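Local coordinates for protein SusD homolog (Bacteroides ovatus, PDB 4F53) that probably binds mucin O-glycans at the cell surface as a SusD-family outer-membrane lipoprotein built on a TPR-like helical scaffold, at residues 305-310 with 458-463. Residues are numbered along the deposited sequence; the frame is centred on the assembly and turned at random.
Sequences LRRGIL and MPMAAN
Two irregular loops of the SusD-like fold, one leading to strand 332-335 and the other to helix 482-487, lie side by side where Arg306 and Arg307 reach across to the carbonyls of Pro459 and Met458. The guanidinium of Arg306 lies between Ala461 CA and the selenium of selenomethionine Met458, on opposite faces and both displaced toward the rim. From there Arg306 NH2 gives Pro459 O a nearly straight hydrogen bond of 2.9 Å (165°), with the oxygen close to the guanidinium plane. CG anti to the backbone N (chi1 -175°) and a bend at chi2 carry the Arg306 chain past Ala461, its CG 3.9 Å from Ala461 CB. A water accepts from Arg306 NE and donates to both Arg307 O and Pro459 O, tying side chain and two backbones together.

Arg307 is held chiefly by its salt bridge to Asp266; the bond from Arg307 NH2 to Met458 O is weak. Arg307 NH1 lies 3.5 Å from Met460 CE and hydrogen-bonds to Ala57 O and to a glycerol that probably comes from the crystallisation liquor. Next to the arginine contacts, the backbones pair directly: Ala461 N donates to Arg307 O at 3.2 Å, and Ala462 N to Gly308 O at 2.8 Å. Gly308, at positive phi (79°), brings its CA within 4.3 Å of Met460 CA, so the two backbones pack closely. Leu310 CB also rests on Ala462 CB (3.8 Å). The Arg306 guanidinium is thus met by backbone carbonyls, of Pro459 and of Tyr406, whereas Arg307 leans mainly on Asp266, which probably offsets its charge and also accepts from Met458 N.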
ATOM      1  N   LEU A 305     -10.079   5.688  15.267  1.00 31.38           N
ATOM      2  CA  LEU A 305     -10.392   7.103  15.182  1.00 31.68           C
ATOM      3  C   LEU A 305     -10.828   7.430  13.731  1.00 35.40           C
ATOM      4  O   LEU A 305     -10.373   6.795  12.779  1.00 31.44           O
ATOM      5  CB  LEU A 305      -9.128   7.885  15.603  1.00 31.35           C
ATOM      6  CG  LEU A 305      -9.167   9.403  15.648  1.00 34.93           C
ATOM      7  CD1 LEU A 305     -10.098   9.901  16.746  1.00 35.15           C
ATOM      8  CD2 LEU A 305      -7.776   9.943  15.851  1.00 33.66           C
ATOM      9  N   ARG A 306     -11.734   8.396  13.574  1.00 34.04           N
ATOM     10  CA  ARG A 306     -12.204   8.821  12.272  1.00 34.36           C
ATOM     11  C   ARG A 306     -11.037   9.433  11.468  1.00 37.48           C
ATOM     12  O   ARG A 306     -10.258  10.231  12.016  1.00 37.06           O
ATOM     13  CB  ARG A 306     -13.350   9.843  12.439  1.00 34.24           C
ATOM     14  CG  ARG A 306     -14.028  10.282  11.139  1.00 37.00           C
ATOM     15  CD  ARG A 306     -14.933   9.200  10.556  1.00 37.71           C
ATOM     16  NE  ARG A 306     -15.466   9.609   9.258  1.00 35.65           N
ATOM     17  CZ  ARG A 306     -16.611  10.257   9.093  1.00 47.27           C
ATOM     18  NH1 ARG A 306     -17.376  10.549  10.140  1.00 41.41           N
ATOM     19  NH2 ARG A 306     -16.996  10.630   7.886  1.00 35.29           N
ATOM     20  N   ARG A 307     -10.893   9.016  10.198  1.00 32.87           N
ATOM     21  CA  ARG A 307      -9.867   9.576   9.308  1.00 31.72           C
ATOM     22  C   ARG A 307     -10.358  10.914   8.774  1.00 35.98           C
ATOM     23  O   ARG A 307     -11.569  11.083   8.583  1.00 36.17           O
ATOM     24  CB  ARG A 307      -9.549   8.631   8.141  1.00 27.09           C
ATOM     25  CG  ARG A 307      -8.938   7.288   8.522  1.00 25.40           C
ATOM     26  CD  ARG A 307      -8.791   6.392   7.293  1.00 33.66           C
ATOM     27  NE  ARG A 307     -10.117   6.070   6.752  1.00 29.88           N
ATOM     28  CZ  ARG A 307     -10.592   6.515   5.600  1.00 40.66           C
ATOM     29  NH1 ARG A 307      -9.807   7.188   4.766  1.00 28.91           N
ATOM     30  NH2 ARG A 307     -11.840   6.251   5.249  1.00 27.47           N
ATOM     31  N   GLY A 308      -9.432  11.835   8.514  1.00 31.48           N
ATOM     32  CA  GLY A 308      -9.775  13.129   7.951  1.00 32.23           C
ATOM     33  C   GLY A 308     -10.323  14.160   8.915  1.00 37.32           C
ATOM     34  O   GLY A 308     -11.014  15.084   8.483  1.00 38.05           O
ATOM     35  N   ILE A 309     -10.022  14.033  10.213  1.00 34.50           N
ATOM     36  CA  ILE A 309     -10.409  15.062  11.197  1.00 35.64           C
ATOM     37  C   ILE A 309      -9.484  16.266  10.939  1.00 40.21           C
ATOM     38  O   ILE A 309      -8.277  16.081  10.792  1.00 39.17           O
ATOM     39  CB  ILE A 309     -10.342  14.555  12.666  1.00 37.33           C
ATOM     40  CG1 ILE A 309     -11.350  13.403  12.921  1.00 36.66           C
ATOM     41  CG2 ILE A 309     -10.532  15.724  13.655  1.00 35.90           C
ATOM     42  CD1 ILE A 309     -11.104  12.610  14.244  1.00 31.03           C
ATOM     43  N   LEU A 310     -10.046  17.464  10.792  1.00 39.65           N
ATOM     44  CA  LEU A 310      -9.247  18.650  10.498  1.00 40.88           C
ATOM     45  C   LEU A 310      -8.325  18.942  11.652  1.00 46.91           C
ATOM     46  O   LEU A 310      -8.725  18.815  12.815  1.00 47.96           O
ATOM     47  CB  LEU A 310     -10.144  19.881  10.207  1.00 42.18           C
ATOM     48  CG  LEU A 310      -9.500  21.071   9.458  1.00 47.18           C
ATOM     49  CD1 LEU A 310      -9.403  20.805   7.935  1.00 46.20           C
ATOM     50  CD2 LEU A 310     -10.315  22.352   9.665  1.00 47.90           C
HETATM   51  N   MSE A 458     -15.419   5.203   4.757  1.00 33.28           N
HETATM   52  CA  MSE A 458     -16.132   6.419   5.119  1.00 32.46           C
HETATM   53  C   MSE A 458     -15.451   7.603   4.435  1.00 37.89           C
HETATM   54  O   MSE A 458     -14.230   7.569   4.251  1.00 37.26           O
HETATM   55  CB  MSE A 458     -16.143   6.607   6.641  1.00 33.24           C
HETATM   56  CG  MSE A 458     -17.286   5.874   7.294  1.00 38.77           C
HETATM   57 SE   MSE A 458     -17.287   5.990   9.234  0.75 45.44          SE
HETATM   58  CE  MSE A 458     -15.817   4.790   9.632  1.00 39.19           C
ATOM     59  N   PRO A 459     -16.169   8.663   4.029  1.00 35.21           N
ATOM     60  CA  PRO A 459     -15.448   9.820   3.496  1.00 34.97           C
ATOM     61  C   PRO A 459     -14.673  10.519   4.627  1.00 38.28           C
ATOM     62  O   PRO A 459     -14.986  10.324   5.819  1.00 38.14           O
ATOM     63  CB  PRO A 459     -16.570  10.690   2.940  1.00 38.12           C
ATOM     64  CG  PRO A 459     -17.740  10.384   3.814  1.00 43.02           C
ATOM     65  CD  PRO A 459     -17.624   8.928   4.140  1.00 37.57           C
HETATM   66  N   MSE A 460     -13.674  11.328   4.268  1.00 33.29           N
HETATM   67  CA  MSE A 460     -12.912  12.125   5.236  1.00 32.87           C
HETATM   68  C   MSE A 460     -13.844  13.034   6.016  1.00 39.52           C
HETATM   69  O   MSE A 460     -14.744  13.603   5.419  1.00 42.74           O
HETATM   70  CB  MSE A 460     -11.807  12.940   4.531  1.00 33.87           C
HETATM   71  CG  MSE A 460     -10.791  12.058   3.835  1.00 36.81           C
HETATM   72 SE   MSE A 460      -9.887  10.795   4.995  0.75 39.77          SE
HETATM   73  CE  MSE A 460      -8.500  10.210   3.684  1.00 33.34           C
ATOM     74  N   ALA A 461     -13.668  13.135   7.358  1.00 37.57           N
ATOM     75  CA  ALA A 461     -14.519  13.961   8.226  1.00 38.75           C
ATOM     76  C   ALA A 461     -14.558  15.439   7.755  1.00 45.04           C
ATOM     77  O   ALA A 461     -15.613  16.070   7.767  1.00 45.43           O
ATOM     78  CB  ALA A 461     -14.033  13.888   9.659  1.00 38.84           C
ATOM     79  N   ALA A 462     -13.400  15.953   7.316  1.00 41.73           N
ATOM     80  CA  ALA A 462     -13.202  17.290   6.795  1.00 42.61           C
ATOM     81  C   ALA A 462     -12.475  17.224   5.448  1.00 47.08           C
ATOM     82  O   ALA A 462     -11.349  16.742   5.358  1.00 45.93           O
ATOM     83  CB  ALA A 462     -12.412  18.133   7.782  1.00 43.76           C
ATOM     84  N   ASN A 463     -13.141  17.687   4.402  1.00 45.11           N
ATOM     85  CA  ASN A 463     -12.571  17.783   3.072  1.00 43.56           C
ATOM     86  C   ASN A 463     -12.116  19.236   2.897  1.00 46.76           C
ATOM     87  O   ASN A 463     -12.950  20.114   2.715  1.00 47.54           O
ATOM     88  CB  ASN A 463     -13.609  17.344   2.021  1.00 40.99           C
ATOM     89  CG  ASN A 463     -13.137  17.364   0.597  1.00 48.01           C
ATOM     90  OD1 ASN A 463     -12.223  18.101   0.221  1.00 41.44           O
ATOM     91  ND2 ASN A 463     -13.813  16.607  -0.248  1.00 39.40           N
TER
HETATM   92  O   HOH W   1     -13.065   9.036   7.633  1.00 37.85           O